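PDB 6N2B: tapirin from Caldicellulosiruptor kristjanssonii, which binds cellulose, probably through its calcium-binding beta-helical C-terminal domain, and may help this thermophile to adhere to plant biomass. Local coordinates for residues Y271-L276 / D411-D416; K293-L298 / P403-F408; S490-L495 / S523-E528. All coordinates share one frame; numbering follows the deposited sequence.

Interaction 1 (Y271-L276 / D411-D416)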
# COMPACT_ATOMS: atom_id res chain seq x y z
N TYR A 271 5.63 1.96 5.59
CA TYR A 271 6.42 3.18 5.71
C TYR A 271 5.69 4.31 4.99
O TYR A 271 5.44 4.22 3.79
CB TYR A 271 7.83 2.98 5.15
CG TYR A 271 8.74 4.20 5.22
CD1 TYR A 271 8.57 5.27 4.34
CD2 TYR A 271 9.75 4.30 6.17
CE1 TYR A 271 9.38 6.40 4.39
CE2 TYR A 271 10.58 5.42 6.24
CZ TYR A 271 10.38 6.47 5.34
OH TYR A 271 11.18 7.59 5.37
N ILE A 272 5.38 5.36 5.72
CA ILE A 272 4.70 6.52 5.17
C ILE A 272 5.62 7.72 5.33
O ILE A 272 5.75 8.27 6.44
CB ILE A 272 3.35 6.76 5.85
CG1 ILE A 272 2.50 5.49 5.77
CG2 ILE A 272 2.65 7.97 5.24
CD1 ILE A 272 2.20 5.02 4.36
N GLN A 273 6.25 8.13 4.23
CA GLN A 273 7.26 9.19 4.27
C GLN A 273 6.74 10.47 4.94
O GLN A 273 7.44 11.06 5.78
CB GLN A 273 7.73 9.50 2.85
CG GLN A 273 8.52 10.79 2.71
CD GLN A 273 9.92 10.65 3.23
OE1 GLN A 273 10.48 9.55 3.25
NE2 GLN A 273 10.51 11.75 3.66
N ASN A 274 5.54 10.92 4.59
CA ASN A 274 5.00 12.14 5.17
C ASN A 274 3.66 11.93 5.87
O ASN A 274 3.60 12.00 7.10
CB ASN A 274 4.89 13.24 4.11
CG ASN A 274 4.32 14.52 4.66
OD1 ASN A 274 4.90 15.14 5.56
ND2 ASN A 274 3.15 14.92 4.15
N LYS A 275 2.57 11.70 5.12
CA LYS A 275 1.22 11.70 5.69
C LYS A 275 0.40 10.53 5.15
O LYS A 275 0.55 10.13 3.99
CB LYS A 275 0.54 13.06 5.40
CG LYS A 275 -0.87 13.02 4.80
CD LYS A 275 -1.42 14.43 4.51
CE LYS A 275 -1.07 14.92 3.10
NZ LYS A 275 -1.75 16.21 2.73
N LEU A 276 -0.46 9.96 6.01
CA LEU A 276 -1.41 8.93 5.64
C LEU A 276 -2.80 9.38 6.08
O LEU A 276 -2.97 9.87 7.19
CB LEU A 276 -1.06 7.57 6.28
CG LEU A 276 -2.09 6.43 6.27
CD1 LEU A 276 -2.56 6.13 4.85
CD2 LEU A 276 -1.50 5.18 6.92
N ASP A 411 16.65 2.91 7.89
CA ASP A 411 17.00 2.07 6.75
C ASP A 411 16.21 2.44 5.51
O ASP A 411 16.76 2.57 4.41
CB ASP A 411 16.76 0.60 7.09
CG ASP A 411 17.75 0.05 8.07
OD1 ASP A 411 18.78 0.73 8.34
OD2 ASP A 411 17.50 -1.06 8.57
N ILE A 412 14.90 2.60 5.65
CA ILE A 412 14.04 2.87 4.50
C ILE A 412 14.15 4.33 4.09
O ILE A 412 14.30 4.64 2.90
CB ILE A 412 12.59 2.47 4.82
CG1 ILE A 412 12.53 0.93 4.96
CG2 ILE A 412 11.65 3.02 3.75
CD1 ILE A 412 11.17 0.39 5.27
N LYS A 413 14.10 5.24 5.06
CA LYS A 413 14.34 6.66 4.77
C LYS A 413 15.65 6.86 4.01
O LYS A 413 15.76 7.76 3.17
CB LYS A 413 14.36 7.44 6.09
CG LYS A 413 13.90 8.89 6.00
CD LYS A 413 14.40 9.68 7.19
CE LYS A 413 13.43 9.60 8.39
NZ LYS A 413 12.35 10.63 8.34
N ASN A 414 16.64 6.02 4.28
CA ASN A 414 17.98 6.19 3.73
C ASN A 414 18.19 5.44 2.43
O ASN A 414 19.25 5.58 1.83
CB ASN A 414 19.04 5.75 4.74
CG ASN A 414 19.25 6.76 5.86
OD1 ASN A 414 19.00 7.96 5.69
ND2 ASN A 414 19.72 6.29 7.02
N PHE A 415 17.21 4.66 1.98
CA PHE A 415 17.37 3.87 0.77
C PHE A 415 16.89 4.68 -0.43
O PHE A 415 15.74 5.13 -0.46
CB PHE A 415 16.61 2.55 0.88
CG PHE A 415 17.00 1.55 -0.16
CD1 PHE A 415 18.09 0.72 0.03
CD2 PHE A 415 16.27 1.44 -1.33
CE1 PHE A 415 18.44 -0.20 -0.93
CE2 PHE A 415 16.63 0.52 -2.30
CZ PHE A 415 17.71 -0.30 -2.10
N ASP A 416 17.78 4.86 -1.42
CA ASP A 416 17.47 5.62 -2.63
C ASP A 416 17.00 4.64 -3.70
O ASP A 416 17.76 4.17 -4.55
CB ASP A 416 18.68 6.44 -3.07
CG ASP A 416 18.42 7.28 -4.31
OD1 ASP A 416 17.30 7.23 -4.86
OD2 ASP A 416 19.36 7.99 -4.74
O HOH W 1 10.03 11.28 7.25
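The ring of Tyr-271 packs against Ile-412 and Lys-413 of helix 408-413, where this helix lies against the outside of the parallel beta-helix. Tyr-271 lies in strand 269-272, one rung of the solenoid. Its CG is anti to the backbone N (chi1 180°), which carries the ring out from the strand toward the helix. Ile-412 meets one face of it: CG2 sits 3.5 Å from the ring centroid, 18° off the normal, in a CH-pi contact that is displaced toward the CD2 side. The two side chains run past each other in opposite directions. On the opposite face the ring meets that of Tyr-295 in the next coil, with the planes at about 35°, so the tyrosine is held between the helix and its own solenoid wall.

Lys-413 crosses the tyrosine at about a right angle, its CB and CG methylenes passing alongside OH. Tyr-271 OH turns to its own segment and donates to Gln-273 OE1, 3.0 Å away. OE1 lies in the plane of the ring at its edge, but the hydroxyl sits above the carbonyl plane of the amide rather than on a lone pair. Further out, the lysine chain bends at chi3 and chi4, and its NZ bonds to Tyr-295 OH. The same ammonium group donates to a water 2.6 Å from NZ, and that water in turn donates to the backbone carbonyl of Gln-273, 3.0 Å from its O.

Interaction 2 (K293-L298 / P403-F408)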
# COMPACT_ATOMS: atom_id res chain seq x y z
N LYS A 293 3.77 -3.08 11.66
CA LYS A 293 4.47 -1.85 12.03
C LYS A 293 4.08 -0.74 11.06
O LYS A 293 4.04 -0.95 9.84
CB LYS A 293 5.98 -2.07 12.04
CG LYS A 293 6.40 -3.44 12.55
CD LYS A 293 7.91 -3.60 12.60
CE LYS A 293 8.31 -5.05 12.89
NZ LYS A 293 9.72 -5.15 13.39
N ILE A 294 3.76 0.43 11.60
CA ILE A 294 3.43 1.61 10.83
C ILE A 294 4.39 2.72 11.21
O ILE A 294 4.66 2.93 12.40
CB ILE A 294 1.98 2.08 11.07
CG1 ILE A 294 0.98 0.99 10.71
CG2 ILE A 294 1.71 3.39 10.33
CD1 ILE A 294 -0.46 1.42 10.90
N TYR A 295 4.91 3.44 10.22
CA TYR A 295 5.63 4.68 10.47
C TYR A 295 5.05 5.77 9.59
O TYR A 295 4.80 5.55 8.40
CB TYR A 295 7.15 4.54 10.21
CG TYR A 295 7.87 5.87 10.10
CD1 TYR A 295 8.34 6.54 11.24
CD2 TYR A 295 8.08 6.48 8.86
CE1 TYR A 295 8.99 7.77 11.15
CE2 TYR A 295 8.73 7.71 8.77
CZ TYR A 295 9.18 8.35 9.91
OH TYR A 295 9.82 9.57 9.82
N THR A 296 4.83 6.95 10.16
CA THR A 296 4.58 8.15 9.38
C THR A 296 5.57 9.25 9.77
O THR A 296 6.08 9.29 10.89
CB THR A 296 3.16 8.71 9.55
OG1 THR A 296 3.13 9.60 10.67
CG2 THR A 296 2.16 7.60 9.76
N GLY A 297 5.82 10.15 8.82
CA GLY A 297 6.60 11.35 9.07
C GLY A 297 5.74 12.46 9.64
O GLY A 297 4.70 12.22 10.27
N LEU A 298 6.16 13.70 9.37
CA LEU A 298 5.57 14.88 10.00
C LEU A 298 4.10 15.10 9.67
O LEU A 298 3.39 15.75 10.45
CB LEU A 298 6.37 16.13 9.60
CG LEU A 298 7.83 16.11 10.06
CD1 LEU A 298 8.64 17.18 9.38
CD2 LEU A 298 7.95 16.25 11.58
N PRO A 403 11.43 5.50 24.40
CA PRO A 403 12.40 4.61 23.76
C PRO A 403 12.73 5.08 22.35
O PRO A 403 12.11 5.99 21.80
CB PRO A 403 11.71 3.23 23.74
CG PRO A 403 10.26 3.52 24.02
CD PRO A 403 10.19 4.81 24.78
N SER A 404 13.75 4.46 21.77
CA SER A 404 14.20 4.87 20.46
C SER A 404 13.36 4.19 19.39
O SER A 404 12.88 3.07 19.57
CB SER A 404 15.68 4.55 20.28
OG SER A 404 16.48 5.35 21.14
N TYR A 405 13.17 4.89 18.27
CA TYR A 405 12.63 4.28 17.06
C TYR A 405 13.43 3.04 16.71
O TYR A 405 14.65 3.01 16.91
CB TYR A 405 12.67 5.25 15.87
CG TYR A 405 11.54 6.25 15.80
CD1 TYR A 405 10.51 6.26 16.74
CD2 TYR A 405 11.50 7.19 14.78
CE1 TYR A 405 9.48 7.19 16.66
CE2 TYR A 405 10.50 8.11 14.69
CZ TYR A 405 9.49 8.12 15.62
OH TYR A 405 8.49 9.05 15.49
N PRO A 406 12.80 2.00 16.18
CA PRO A 406 13.55 0.84 15.70
C PRO A 406 14.28 1.17 14.40
O PRO A 406 13.97 2.18 13.74
CB PRO A 406 12.46 -0.22 15.50
CG PRO A 406 11.24 0.58 15.19
CD PRO A 406 11.35 1.87 15.96
N PRO A 407 15.27 0.37 14.02
CA PRO A 407 16.17 0.80 12.93
C PRO A 407 15.58 0.74 11.53
O PRO A 407 16.14 1.38 10.63
CB PRO A 407 17.36 -0.15 13.06
CG PRO A 407 16.82 -1.34 13.81
CD PRO A 407 15.82 -0.77 14.77
N PHE A 408 14.48 0.02 11.31
CA PHE A 408 13.95 -0.08 9.95
C PHE A 408 13.54 1.28 9.41
O PHE A 408 13.56 1.49 8.19
CB PHE A 408 12.76 -1.06 9.88
CG PHE A 408 11.44 -0.48 10.35
CD1 PHE A 408 10.62 0.22 9.49
CD2 PHE A 408 11.01 -0.68 11.65
CE1 PHE A 408 9.41 0.75 9.92
CE2 PHE A 408 9.79 -0.17 12.08
CZ PHE A 408 9.00 0.55 11.21
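Two tyrosine rings, Tyr-295 on the strand and Tyr-405 on the loop, meet with their planes almost perpendicular. Tyr-405 comes to the edge of the Tyr-295 ring, close to its plane, and the nearest approach is Tyr-295 CE1 to Tyr-405 CE2 at 3.9 Å. The Tyr-405 ring also meets that of Tyr-315, one coil further on, with the planes at about 65°. Both hydroxyls reach a single carboxylate: Tyr-405 OH bonds to OD1 of Asp-317 and Tyr-295 OH to its OD2, so Asp-317 links strand side and loop side and helps to fix where both rings end. The Tyr-295 hydroxyl has a second partner in Lys-413.

The third flat group is Phe-408, in helix 408-413. Its CG lies between the backbone N and the carbonyl carbon (chi1 80°), a setting that turns the ring toward the strand. The outer atoms of the ring, CE1, CE2 and CZ, then reach two residues of the strand at once. Strand 293-296 is one rung of the parallel beta-helix, and alternation along it puts Lys-293 and Tyr-295 on the outer surface, while Ile-294 and Thr-296 point away from the loop. Residues 403-408 run along this outer surface after the last rungs of the solenoid.

Lys-293 crosses the phenylalanine at a slant with the aliphatic part of its extended chain. Its CD lies 3.9 Å from Phe-408 CE2, and its CB lies 4.1 Å from Phe-408 CZ. A looser touch comes from the base of the tyrosine, where Tyr-295 CB is 4.4 Å from Phe-408 CE1.

Interaction 3 (S490-L495 / S523-E528)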
# COMPACT_ATOMS: atom_id res chain seq x y z
N SER A 490 -10.22 -0.87 -21.45
CA SER A 490 -11.46 -0.25 -21.92
C SER A 490 -12.60 -1.23 -22.09
O SER A 490 -13.77 -0.81 -22.12
CB SER A 490 -11.22 0.44 -23.27
OG SER A 490 -10.91 1.81 -23.08
N ASN A 491 -12.28 -2.50 -22.21
CA ASN A 491 -13.21 -3.57 -22.51
C ASN A 491 -12.69 -4.84 -21.85
O ASN A 491 -12.43 -5.84 -22.53
CB ASN A 491 -13.34 -3.72 -24.02
CG ASN A 491 -14.72 -4.13 -24.44
OD1 ASN A 491 -15.63 -4.22 -23.60
ND2 ASN A 491 -14.91 -4.39 -25.73
N PRO A 492 -12.53 -4.84 -20.52
CA PRO A 492 -11.83 -5.96 -19.87
C PRO A 492 -12.41 -7.35 -20.17
O PRO A 492 -11.65 -8.33 -20.10
CB PRO A 492 -11.93 -5.62 -18.38
CG PRO A 492 -13.01 -4.59 -18.27
CD PRO A 492 -12.97 -3.82 -19.55
N THR A 493 -13.70 -7.49 -20.49
CA THR A 493 -14.24 -8.83 -20.73
C THR A 493 -13.63 -9.50 -21.97
O THR A 493 -13.71 -10.73 -22.12
CB THR A 493 -15.78 -8.79 -20.80
OG1 THR A 493 -16.23 -8.02 -21.92
CG2 THR A 493 -16.34 -8.15 -19.54
N SER A 494 -12.98 -8.72 -22.83
CA SER A 494 -12.19 -9.23 -23.94
C SER A 494 -10.91 -9.95 -23.52
O SER A 494 -10.33 -10.65 -24.35
CB SER A 494 -11.81 -8.07 -24.84
OG SER A 494 -10.87 -7.26 -24.16
N LEU A 495 -10.42 -9.74 -22.30
CA LEU A 495 -9.20 -10.43 -21.86
C LEU A 495 -9.56 -11.78 -21.24
O LEU A 495 -10.56 -11.89 -20.52
CB LEU A 495 -8.44 -9.60 -20.83
CG LEU A 495 -8.04 -8.19 -21.25
CD1 LEU A 495 -7.52 -7.42 -20.06
CD2 LEU A 495 -6.99 -8.23 -22.32
N SER A 523 -13.21 -0.34 -17.18
CA SER A 523 -14.64 -0.09 -17.34
C SER A 523 -15.42 -1.34 -16.97
O SER A 523 -15.30 -2.37 -17.65
CB SER A 523 -14.94 0.32 -18.78
OG SER A 523 -13.87 1.10 -19.29
N GLY A 524 -16.23 -1.24 -15.92
CA GLY A 524 -17.15 -2.30 -15.57
C GLY A 524 -16.55 -3.57 -15.00
O GLY A 524 -17.11 -4.65 -15.21
N ALA A 525 -15.44 -3.47 -14.26
CA ALA A 525 -14.85 -4.64 -13.62
C ALA A 525 -13.79 -4.21 -12.63
O ALA A 525 -13.20 -3.13 -12.76
CB ALA A 525 -14.24 -5.61 -14.65
N GLY A 526 -13.55 -5.05 -11.63
CA GLY A 526 -12.46 -4.84 -10.70
C GLY A 526 -11.22 -5.64 -11.07
O GLY A 526 -11.26 -6.57 -11.87
N ILE A 527 -10.09 -5.25 -10.48
CA ILE A 527 -8.82 -5.95 -10.65
C ILE A 527 -8.55 -6.76 -9.40
O ILE A 527 -8.70 -6.25 -8.28
CB ILE A 527 -7.67 -4.97 -10.91
CG1 ILE A 527 -8.07 -3.93 -11.96
CG2 ILE A 527 -6.41 -5.72 -11.29
CD1 ILE A 527 -7.93 -4.38 -13.35
N GLU A 528 -8.15 -8.00 -9.57
CA GLU A 528 -7.61 -8.82 -8.50
C GLU A 528 -6.19 -9.14 -8.94
O GLU A 528 -5.99 -10.03 -9.77
CB GLU A 528 -8.45 -10.07 -8.29
CG GLU A 528 -7.77 -11.23 -7.53
CD GLU A 528 -8.12 -11.24 -6.05
OE1 GLU A 528 -9.20 -10.69 -5.69
OE2 GLU A 528 -7.32 -11.80 -5.26
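Pro-492 makes the close part of this contact, presenting the CG and CD corner of its ring to the turn at Ser-523 and Ala-525. Pro-492 CG rests 4.0 Å from Ala-525 CB. CG and CD of the proline also lie beside Ser-523 O. Leu-505 and Ile-522 also touch the proline, which is therefore buried.

The outer side is held more lightly. Ser-523 OG, anti to its own carbonyl carbon (chi1 -36°), faces the backbone carbonyl of Ser-490, but at 3.4 Å between Ser-523 OG and Ser-490 O this is at most a weak hydrogen bond. Both serines are exposed.

The two segments leave neighbouring parallel strands, 487-489 and 520-522, in the beta-helical coils built by the C-terminal part of the chain. Backbone hydrogen bonding between Ser-523 and Phe-489 carries the strand pairing up to the point where the two turns diverge. Gly-524, with positive phi, then swings the chain round toward strand 526-531.

Residues 492-494 form a short 3-10 turn. The carbonyl of Asn-491, just before it, takes two bonds: Ser-494 N and Ser-494 OG approach Asn-491 O from opposite faces of the carbonyl plane, the hydroxyl at 2.7 Å from Asn-491 O.

In the fold
From the N terminus, the chain lays down residues 271-276 in one coil and 293-298 in the next, their strands being parallel neighbours. It then climbs through the remaining coils to strand 393-396 and comes back along the outside. The returning stretch meets 293-298 first, closing interaction 2, and then 271-276, closing interaction 1, so interaction 2 nests within the larger loop. Their centres are 10 Å apart. The chain next builds the C-terminal coils, in whose course Asp-429 and Glu-465 help to bind calcium. There interaction 3 closes a short, separate loop between adjacent turns, its centre 33 Å from that of interaction 1 and beyond the chain's centre.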